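Local atomic coordinates of titin (Homo sapiens, PDB entry 5JDJ), a protein that probably serves as an elastic scaffold of the muscle sarcomere, built from chains of folded domains, and carries a protein kinase activity. Residues Glu4-Thr9 / Phe77-Asp82; Thr9-Asn14 / Asp82-Thr87; Val34-Leu39 / Phe51-Gln56. All blocks are in the same frame, centred on the assembly; numbering follows the deposited sequence.

Interaction 1 (Glu4-Thr9 / Phe77-Asp82); sequences ETLHIT and FVCGND. With CA (calcium ion), chain Q.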
loop_
_atom_site.group_PDB
_atom_site.type_symbol
_atom_site.label_atom_id
_atom_site.label_comp_id
_atom_site.label_asym_id
_atom_site.label_seq_id
_atom_site.Cartn_x
_atom_site.Cartn_y
_atom_site.Cartn_z
ATOM N N GLU A 4 8.058 -21.625 -7.151
ATOM C CA GLU A 4 9.421 -21.114 -7.023
ATOM C C GLU A 4 9.583 -19.774 -7.752
ATOM O O GLU A 4 10.601 -19.077 -7.605
ATOM C CB GLU A 4 10.445 -22.128 -7.552
ATOM C CG GLU A 4 11.886 -21.729 -7.236
ATOM C CD GLU A 4 12.831 -22.905 -7.125
ATOM O OE1 GLU A 4 12.607 -23.920 -7.820
ATOM O OE2 GLU A 4 13.802 -22.802 -6.341
ATOM N N THR A 5 8.563 -19.414 -8.519
ATOM C CA THR A 5 8.597 -18.222 -9.362
ATOM C C THR A 5 7.436 -17.293 -9.035
ATOM O O THR A 5 6.287 -17.732 -8.935
ATOM C CB THR A 5 8.541 -18.607 -10.861
ATOM O OG1 THR A 5 9.628 -19.492 -11.159
ATOM C CG2 THR A 5 8.628 -17.385 -11.746
ATOM N N LEU A 6 7.732 -16.014 -8.846
ATOM C CA LEU A 6 6.688 -15.035 -8.586
ATOM C C LEU A 6 5.824 -14.832 -9.840
ATOM O O LEU A 6 6.344 -14.690 -10.944
ATOM C CB LEU A 6 7.328 -13.722 -8.138
ATOM C CG LEU A 6 6.438 -12.511 -7.937
ATOM C CD1 LEU A 6 5.401 -12.792 -6.851
ATOM C CD2 LEU A 6 7.290 -11.291 -7.580
ATOM N N HIS A 7 4.504 -14.801 -9.678
ATOM C CA HIS A 7 3.649 -14.584 -10.842
ATOM C C HIS A 7 2.278 -14.057 -10.448
ATOM O O HIS A 7 1.866 -14.149 -9.287
ATOM C CB HIS A 7 3.502 -15.879 -11.661
ATOM C CG HIS A 7 2.907 -17.021 -10.900
ATOM N ND1 HIS A 7 3.644 -17.806 -10.039
ATOM C CD2 HIS A 7 1.647 -17.515 -10.871
ATOM C CE1 HIS A 7 2.863 -18.729 -9.508
ATOM N NE2 HIS A 7 1.644 -18.572 -9.993
ATOM N N ILE A 8 1.588 -13.479 -11.426
ATOM C CA ILE A 8 0.256 -12.961 -11.194
ATOM C C ILE A 8 -0.719 -14.137 -11.151
ATOM O O ILE A 8 -0.678 -15.033 -12.011
ATOM C CB ILE A 8 -0.140 -11.927 -12.268
ATOM C CG1 ILE A 8 0.733 -10.671 -12.107
ATOM C CG2 ILE A 8 -1.622 -11.559 -12.157
ATOM C CD1 ILE A 8 0.632 -9.667 -13.260
ATOM N N THR A 9 -1.579 -14.150 -10.137
ATOM C CA THR A 9 -2.532 -15.248 -9.973
ATOM C C THR A 9 -3.992 -14.850 -10.226
ATOM O O THR A 9 -4.860 -15.714 -10.352
ATOM C CB THR A 9 -2.436 -15.859 -8.575
ATOM O OG1 THR A 9 -2.626 -14.839 -7.581
ATOM C CG2 THR A 9 -1.070 -16.527 -8.386
ATOM N N PHE A 77 -0.398 -3.554 -13.785
ATOM C CA PHE A 77 0.306 -4.017 -12.610
ATOM C C PHE A 77 1.485 -4.847 -13.072
ATOM O O PHE A 77 1.346 -5.730 -13.933
ATOM C CB PHE A 77 -0.593 -4.834 -11.672
ATOM C CG PHE A 77 0.128 -5.345 -10.456
ATOM C CD1 PHE A 77 0.366 -4.510 -9.368
ATOM C CD2 PHE A 77 0.621 -6.643 -10.415
ATOM C CE1 PHE A 77 1.042 -4.965 -8.258
ATOM C CE2 PHE A 77 1.309 -7.107 -9.291
ATOM C CZ PHE A 77 1.517 -6.256 -8.209
ATOM N N VAL A 78 2.648 -4.570 -12.500
ATOM C CA VAL A 78 3.866 -5.227 -12.937
ATOM C C VAL A 78 4.434 -6.105 -11.837
ATOM O O VAL A 78 4.665 -5.651 -10.715
ATOM C CB VAL A 78 4.937 -4.207 -13.376
ATOM C CG1 VAL A 78 6.199 -4.936 -13.841
ATOM C CG2 VAL A 78 4.387 -3.330 -14.471
ATOM N N CYS A 79 4.651 -7.369 -12.187
ATOM C CA CYS A 79 5.143 -8.376 -11.268
ATOM C C CYS A 79 6.419 -8.997 -11.877
ATOM O O CYS A 79 6.374 -10.076 -12.449
ATOM C CB CYS A 79 4.040 -9.415 -11.034
ATOM S SG CYS A 79 4.351 -10.691 -9.821
ATOM N N GLY A 80 7.545 -8.293 -11.787
ATOM C CA GLY A 80 8.753 -8.741 -12.471
ATOM C C GLY A 80 8.494 -8.754 -13.971
ATOM O O GLY A 80 8.025 -7.767 -14.515
ATOM N N ASN A 81 8.749 -9.882 -14.629
ATOM C CA ASN A 81 8.551 -9.986 -16.078
ATOM C C ASN A 81 7.113 -10.372 -16.433
ATOM O O ASN A 81 6.812 -10.751 -17.562
ATOM C CB ASN A 81 9.530 -11.001 -16.675
ATOM C CG ASN A 81 9.691 -10.836 -18.183
ATOM O OD1 ASN A 81 10.055 -9.763 -18.662
ATOM N ND2 ASN A 81 9.409 -11.893 -18.930
ATOM N N ASP A 82 6.226 -10.254 -15.457
ATOM C CA ASP A 82 4.827 -10.616 -15.625
ATOM C C ASP A 82 4.014 -9.334 -15.510
ATOM O O ASP A 82 4.268 -8.521 -14.625
ATOM C CB ASP A 82 4.402 -11.631 -14.558
ATOM C CG ASP A 82 3.080 -12.307 -14.877
ATOM O OD1 ASP A 82 2.423 -11.888 -15.847
ATOM O OD2 ASP A 82 2.702 -13.260 -14.153
HETATM CA CA CA Q . 1.056 -13.891 -16.393
HETATM O O HOH W 1 0.306 -15.052 -14.482
HETATM O O HOH W 2 1.019 -11.651 -17.506
#

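Interaction 2 (Thr9-Asn14 / Asp82-Thr87); sequences TKTMKN and DQVSAT. With CA (calcium ion), chain Q.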
loop_
_atom_site.group_PDB
_atom_site.type_symbol
_atom_site.label_atom_id
_atom_site.label_comp_id
_atom_site.label_asym_id
_atom_site.label_seq_id
_atom_site.Cartn_x
_atom_site.Cartn_y
_atom_site.Cartn_z
ATOM N N THR A 9 -1.579 -14.150 -10.137
ATOM C CA THR A 9 -2.532 -15.248 -9.973
ATOM C C THR A 9 -3.992 -14.850 -10.226
ATOM O O THR A 9 -4.860 -15.714 -10.352
ATOM C CB THR A 9 -2.436 -15.859 -8.575
ATOM O OG1 THR A 9 -2.626 -14.839 -7.581
ATOM C CG2 THR A 9 -1.070 -16.527 -8.386
ATOM N N LYS A 10 -4.268 -13.554 -10.307
ATOM C CA LYS A 10 -5.634 -13.100 -10.575
ATOM C C LYS A 10 -5.572 -11.724 -11.221
ATOM O O LYS A 10 -4.920 -10.828 -10.710
ATOM C CB LYS A 10 -6.473 -13.064 -9.285
ATOM C CG LYS A 10 -7.969 -12.806 -9.517
ATOM C CD LYS A 10 -8.777 -12.926 -8.207
ATOM C CE LYS A 10 -10.287 -12.829 -8.453
ATOM N NZ LYS A 10 -10.674 -11.553 -9.141
ATOM N N THR A 11 -6.221 -11.557 -12.367
ATOM C CA THR A 11 -6.102 -10.313 -13.107
ATOM C C THR A 11 -6.986 -9.222 -12.495
ATOM O O THR A 11 -7.820 -9.493 -11.625
ATOM C CB THR A 11 -6.475 -10.516 -14.592
ATOM O OG1 THR A 11 -6.102 -9.375 -15.358
ATOM C CG2 THR A 11 -7.965 -10.769 -14.720
ATOM N N MET A 12 -6.771 -7.991 -12.935
ATOM C CA MET A 12 -7.695 -6.902 -12.652
ATOM C C MET A 12 -8.641 -6.716 -13.828
ATOM O O MET A 12 -8.447 -7.312 -14.890
ATOM C CB MET A 12 -6.942 -5.599 -12.358
ATOM C CG MET A 12 -6.149 -5.066 -13.520
ATOM S SD MET A 12 -4.706 -4.155 -12.928
ATOM C CE MET A 12 -4.056 -3.466 -14.429
ATOM N N LYS A 13 -9.661 -5.891 -13.630
ATOM C CA LYS A 13 -10.730 -5.723 -14.613
ATOM C C LYS A 13 -10.750 -4.353 -15.268
ATOM O O LYS A 13 -10.416 -3.354 -14.636
ATOM C CB LYS A 13 -12.089 -5.946 -13.957
ATOM C CG LYS A 13 -12.265 -7.286 -13.289
ATOM C CD LYS A 13 -13.658 -7.385 -12.719
ATOM C CE LYS A 13 -13.879 -8.740 -12.112
ATOM N NZ LYS A 13 -15.301 -8.977 -11.745
ATOM N N ASN A 14 -11.169 -4.318 -16.530
ATOM C CA ASN A 14 -11.534 -3.067 -17.181
ATOM C C ASN A 14 -12.626 -2.389 -16.376
ATOM O O ASN A 14 -13.489 -3.060 -15.799
ATOM C CB ASN A 14 -12.009 -3.314 -18.615
ATOM C CG ASN A 14 -10.930 -3.942 -19.497
ATOM O OD1 ASN A 14 -9.763 -3.536 -19.465
ATOM N ND2 ASN A 14 -11.323 -4.932 -20.298
ATOM N N ASP A 82 6.226 -10.254 -15.457
ATOM C CA ASP A 82 4.827 -10.616 -15.625
ATOM C C ASP A 82 4.014 -9.334 -15.510
ATOM O O ASP A 82 4.268 -8.521 -14.625
ATOM C CB ASP A 82 4.402 -11.631 -14.558
ATOM C CG ASP A 82 3.080 -12.307 -14.877
ATOM O OD1 ASP A 82 2.423 -11.888 -15.847
ATOM O OD2 ASP A 82 2.702 -13.260 -14.153
ATOM N N GLN A 83 3.061 -9.132 -16.410
ATOM C CA GLN A 83 2.239 -7.930 -16.350
ATOM C C GLN A 83 0.769 -8.249 -16.551
ATOM O O GLN A 83 0.412 -9.279 -17.125
ATOM C CB GLN A 83 2.674 -6.905 -17.405
ATOM C CG GLN A 83 4.047 -6.273 -17.161
ATOM C CD GLN A 83 4.398 -5.246 -18.222
ATOM O OE1 GLN A 83 3.543 -4.854 -19.014
ATOM N NE2 GLN A 83 5.660 -4.811 -18.249
ATOM N N VAL A 84 -0.080 -7.346 -16.087
ATOM C CA VAL A 84 -1.496 -7.428 -16.362
ATOM C C VAL A 84 -1.994 -6.015 -16.628
ATOM O O VAL A 84 -1.665 -5.089 -15.882
ATOM C CB VAL A 84 -2.246 -8.109 -15.185
ATOM C CG1 VAL A 84 -3.366 -7.246 -14.652
ATOM C CG2 VAL A 84 -2.777 -9.443 -15.617
ATOM N N SER A 85 -2.754 -5.837 -17.706
ATOM C CA SER A 85 -3.258 -4.508 -18.053
ATOM C C SER A 85 -4.770 -4.483 -18.176
ATOM O O SER A 85 -5.394 -5.472 -18.556
ATOM C CB SER A 85 -2.633 -4.015 -19.354
ATOM O OG SER A 85 -1.226 -3.958 -19.234
ATOM N N ALA A 86 -5.350 -3.341 -17.829
ATOM C CA ALA A 86 -6.786 -3.147 -17.927
ATOM C C ALA A 86 -6.998 -1.669 -18.128
ATOM O O ALA A 86 -6.090 -0.874 -17.884
ATOM C CB ALA A 86 -7.505 -3.648 -16.688
ATOM N N THR A 87 -8.185 -1.303 -18.587
ATOM C CA THR A 87 -8.422 0.056 -19.032
ATOM C C THR A 87 -9.368 0.764 -18.093
ATOM O O THR A 87 -10.356 0.185 -17.645
ATOM C CB THR A 87 -8.996 0.072 -20.463
ATOM O OG1 THR A 87 -7.954 -0.271 -21.384
ATOM C CG2 THR A 87 -9.521 1.440 -20.820
HETATM CA CA CA Q . 1.056 -13.891 -16.393
HETATM O O HOH W 3 -8.078 -3.748 -21.287
HETATM O O HOH W 1 0.306 -15.052 -14.482
HETATM O O HOH W 2 1.019 -11.651 -17.506
#

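Interaction 3 (Val34-Leu39 / Phe51-Gln56); sequences VPSMWL and FKIVVQ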
loop_
_atom_site.group_PDB
_atom_site.type_symbol
_atom_site.label_atom_id
_atom_site.label_comp_id
_atom_site.label_asym_id
_atom_site.label_seq_id
_atom_site.Cartn_x
_atom_site.Cartn_y
_atom_site.Cartn_z
ATOM N N VAL A 34 5.340 -9.030 -1.810
ATOM C CA VAL A 34 5.676 -8.573 -3.145
ATOM C C VAL A 34 5.506 -7.073 -3.236
ATOM O O VAL A 34 4.507 -6.537 -2.790
ATOM C CB VAL A 34 4.781 -9.254 -4.184
ATOM C CG1 VAL A 34 5.079 -8.734 -5.591
ATOM C CG2 VAL A 34 4.933 -10.769 -4.077
ATOM N N PRO A 35 6.488 -6.375 -3.813
ATOM C CA PRO A 35 6.311 -4.931 -3.985
ATOM C C PRO A 35 5.221 -4.607 -5.001
ATOM O O PRO A 35 4.967 -5.408 -5.898
ATOM C CB PRO A 35 7.679 -4.472 -4.497
ATOM C CG PRO A 35 8.267 -5.668 -5.106
ATOM C CD PRO A 35 7.812 -6.823 -4.272
ATOM N N SER A 36 4.580 -3.458 -4.868
ATOM C CA SER A 36 3.633 -3.021 -5.888
ATOM C C SER A 36 4.337 -2.214 -6.958
ATOM O O SER A 36 5.189 -1.380 -6.651
ATOM C CB SER A 36 2.508 -2.182 -5.281
ATOM O OG SER A 36 1.426 -2.982 -4.857
ATOM N N MET A 37 4.003 -2.477 -8.216
ATOM C CA MET A 37 4.402 -1.576 -9.293
ATOM C C MET A 37 3.224 -1.363 -10.225
ATOM O O MET A 37 2.652 -2.320 -10.747
ATOM C CB MET A 37 5.603 -2.106 -10.084
ATOM C CG MET A 37 6.250 -1.015 -10.931
ATOM S SD MET A 37 7.457 -1.573 -12.164
ATOM C CE MET A 37 8.456 -2.673 -11.165
ATOM N N TRP A 38 2.874 -0.104 -10.432
ATOM C CA TRP A 38 1.763 0.256 -11.295
ATOM C C TRP A 38 2.196 1.193 -12.399
ATOM O O TRP A 38 2.925 2.153 -12.147
ATOM C CB TRP A 38 0.661 0.925 -10.488
ATOM C CG TRP A 38 0.032 -0.006 -9.524
ATOM C CD1 TRP A 38 0.431 -0.244 -8.246
ATOM C CD2 TRP A 38 -1.104 -0.847 -9.762
ATOM N NE1 TRP A 38 -0.390 -1.181 -7.666
ATOM C CE2 TRP A 38 -1.347 -1.558 -8.568
ATOM C CE3 TRP A 38 -1.949 -1.055 -10.863
ATOM C CZ2 TRP A 38 -2.395 -2.470 -8.439
ATOM C CZ3 TRP A 38 -2.989 -1.950 -10.734
ATOM C CH2 TRP A 38 -3.200 -2.655 -9.530
ATOM N N LEU A 39 1.726 0.919 -13.614
ATOM C CA LEU A 39 2.011 1.774 -14.762
ATOM C C LEU A 39 0.756 2.473 -15.242
ATOM O O LEU A 39 -0.365 1.970 -15.085
ATOM C CB LEU A 39 2.599 0.973 -15.926
ATOM C CG LEU A 39 3.686 -0.050 -15.614
ATOM C CD1 LEU A 39 4.226 -0.696 -16.885
ATOM C CD2 LEU A 39 4.820 0.560 -14.775
ATOM N N PHE A 51 -3.201 8.871 -6.249
ATOM C CA PHE A 51 -3.153 7.408 -6.213
ATOM C C PHE A 51 -2.969 6.844 -4.817
ATOM O O PHE A 51 -2.054 7.261 -4.100
ATOM C CB PHE A 51 -2.004 6.887 -7.077
ATOM C CG PHE A 51 -2.110 7.244 -8.537
ATOM C CD1 PHE A 51 -3.091 6.681 -9.328
ATOM C CD2 PHE A 51 -1.191 8.098 -9.124
ATOM C CE1 PHE A 51 -3.185 6.984 -10.680
ATOM C CE2 PHE A 51 -1.273 8.413 -10.480
ATOM C CZ PHE A 51 -2.271 7.849 -11.259
ATOM N N LYS A 52 -3.808 5.873 -4.451
ATOM C CA LYS A 52 -3.580 5.074 -3.242
ATOM C C LYS A 52 -3.148 3.678 -3.649
ATOM O O LYS A 52 -3.860 3.009 -4.393
ATOM C CB LYS A 52 -4.834 4.957 -2.374
ATOM C CG LYS A 52 -5.463 6.234 -1.908
ATOM C CD LYS A 52 -6.498 5.890 -0.831
ATOM C CE LYS A 52 -7.441 7.048 -0.526
ATOM N NZ LYS A 52 -8.315 6.743 0.648
ATOM N N ILE A 53 -1.991 3.243 -3.168
ATOM C CA ILE A 53 -1.506 1.907 -3.467
ATOM C C ILE A 53 -1.683 1.063 -2.219
ATOM O O ILE A 53 -1.263 1.455 -1.119
ATOM C CB ILE A 53 -0.029 1.892 -3.916
ATOM C CG1 ILE A 53 0.146 2.552 -5.288
ATOM C CG2 ILE A 53 0.470 0.474 -4.009
ATOM C CD1 ILE A 53 0.131 4.059 -5.266
ATOM N N VAL A 54 -2.332 -0.080 -2.380
ATOM C CA VAL A 54 -2.706 -0.906 -1.233
ATOM C C VAL A 54 -2.208 -2.317 -1.452
ATOM O O VAL A 54 -2.407 -2.876 -2.529
ATOM C CB VAL A 54 -4.243 -0.937 -1.016
ATOM C CG1 VAL A 54 -4.586 -1.683 0.260
ATOM C CG2 VAL A 54 -4.819 0.466 -0.972
ATOM N N VAL A 55 -1.523 -2.876 -0.455
ATOM C CA VAL A 55 -1.187 -4.302 -0.472
ATOM C C VAL A 55 -1.751 -4.950 0.785
ATOM O O VAL A 55 -1.529 -4.459 1.892
ATOM C CB VAL A 55 0.317 -4.546 -0.545
ATOM C CG1 VAL A 55 0.624 -6.055 -0.602
ATOM C CG2 VAL A 55 0.895 -3.839 -1.753
ATOM N N GLN A 56 -2.509 -6.024 0.609
ATOM C CA GLN A 56 -3.005 -6.807 1.732
ATOM C C GLN A 56 -2.768 -8.276 1.442
ATOM O O GLN A 56 -3.492 -8.867 0.645
ATOM C CB GLN A 56 -4.480 -6.555 1.982
ATOM C CG GLN A 56 -4.995 -7.362 3.169
ATOM C CD GLN A 56 -6.440 -7.087 3.472
ATOM O OE1 GLN A 56 -7.139 -6.469 2.671
ATOM N NE2 GLN A 56 -6.907 -7.557 4.631
#

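Interaction 1 (Glu4-Thr9 / Phe77-Asp82)
Ile8 reaches across to Cys79, Phe77 and Asp82 near the N-terminal end of an immunoglobulin I-set sandwich. Strand 8-10 belongs to one sheet. Strand 73-79 belongs to the other, and a type II' turn from Cys79 to Asp82 leads it into strand 82-90. The Ile8 side chain can be followed outward. Ile8 CB lies 3.7 Å from Asp82 OD2. CG1 stands beside the backbone N (chi1 -68°), which brings Ile8 CG1 to 3.7 Å from Cys79 CB. The chain then runs on extended to Ile8 CD1, which arrives at the edge of the Phe77 ring, near its plane and 4.2 Å from Phe77 CD2. Ile8 CD1 also passes the carboxylate, 3.9 Å from Asp82 OD1. Leu6 adds a second apolar contact. It comes up to the Cys79 sulfur with its whole branched end, CG nearest and the two methyls slightly farther. Leu6 CG is 3.3 Å from Cys79 SG, which is tight. Leu6 packs on Val34 too, and Val29 meets Cys79 from strand 23-29. His7 ND1 bonds Thr5 O nearly in the ring plane, while the His7 backbone N is held by Ser30. Asp82 faces two partners. Both its oxygens bind the calcium ion, unevenly, with Asp82 OD1 the closer at 2.5 Å. A water on the metal also donates to Ile8 O. Ile8 N donates to Asp82 OD2 at 3.0 Å, almost straight at 177° but from above the carboxylate plane.

Interaction 2 (Thr9-Asn14 / Asp82-Thr87)
The link between strands 8-10 and 15-17 of the immunoglobulin sandwich brings Thr11, Met12 and Asn14 against strand 82-90. Here the chain crosses from one sheet to the other. Thr9 and Lys10 form a classic beta bulge opposite Glu28, and residues 11-14 run nearly parallel to residues 84-87, 11° apart. Thr11 lies crosswise over Val84. Thr11 OG1 is 3.3 Å from Val84 CG2, and it bonds Met12 O on a lone pair. Met12 goes inward. Its CG lies between the backbone N and carbonyl carbon (chi1 64°), and the rest of the chain is extended. Met12 CG is 3.7 Å from both Val84 CG1 and Ala86 CB. The terminal Met12 CE comes close to Val84 O at 3.2 Å. Phe25 of strand 23-29 touches both Met12 and Ala86. Asn14 ends the contact with its amide oxygen. Thr87 N donates to Asn14 OD1 at 2.9 Å, in the carbonyl plane on a lone pair. Thr87 also shares a backbone bond with Ile15, the start of the parallel pairing. Asn14 CA makes a CA-H...O contact of 3.5 Å with Thr87 O. A water gives a second hydrogen to Asn14 OD1. The asparagine oxygen thus serves as a backbone-like acceptor, satisfying a strand N-H just before regular pairing begins.

Interaction 3 (Val34-Leu39 / Phe51-Gln56)
The indole of Trp38 lies obliquely to Ile53, and Ile53 CG1 is 4.1 Å from Trp38 CD1. Trp38 and Ile53 pass alongside, pointing opposite ways. The Phe77 ring meets the indole edge-to-face. This is the core tryptophan of the immunoglobulin fold, buried between the two sheets. Its chi2 of 89° stands the indole steeply across the CA-CB-CG plane. The five-membered ring is the part that meets Ile53, through CD1 and NE1. Strand 38-40 belongs to one sheet and strand 51-56 to the other, and no hydrogen bond joins the two segments. The contact is made mainly by side chains. The backbones stay well apart, with Ser36 CA and Val55 CA 7.4 Å from each other. Ile53 uses both branches. With CG1 anti to the carbonyl carbon, Ile53 sends that branch to the indole. The other branch turns to the serine, and Ile53 CG2 is 3.6 Å from Ser36 CB. Ile53 CG2 meets both Ser36 and the indole nitrogen on one side, 4.1 Å from Trp38 NE1. Strand 51-56 is outermost in its sheet within the chain, and it pairs antiparallel with a strand of the second subunit, so the sheet continues across the interface. Ser36 is partly exposed, at the loop leading into strand 38-40. Its hydroxyl is hydrogen-bonded to His60 ND1, on strand 59-64, which ties the polar end to the opposite sheet. The same hydroxyl lies against two methyls of strand 51-56. Ser36 OG is 3.7 Å from Ile53 CG2. It comes nearer to the valine two residues on, where Ser36 OG touches Val55 CG2 at 3.3 Å.

Interactions 1 and 3 join the two sheets; interaction 2 is where the chain leaves one sheet to pair beside strand 82-90 of the other. Interactions 1 and 2 share Thr9 and Asp82, and their centres are about 11 Å apart. Their second segments are successive strands, joined by a backbone contact of 2.9 Å from Phe77 N to Val84 O. Asp82 and the two waters on the calcium ion belong to both. Interaction 3 lies about 13 Å, centre to centre, from each of the others. It is nested in the loop that they close. Val78 N approaches Met37 O at 2.9 Å, linking interactions 1 and 3. Met12 SD meets Trp38 CZ3 at 3.6 Å, linking interactions 2 and 3.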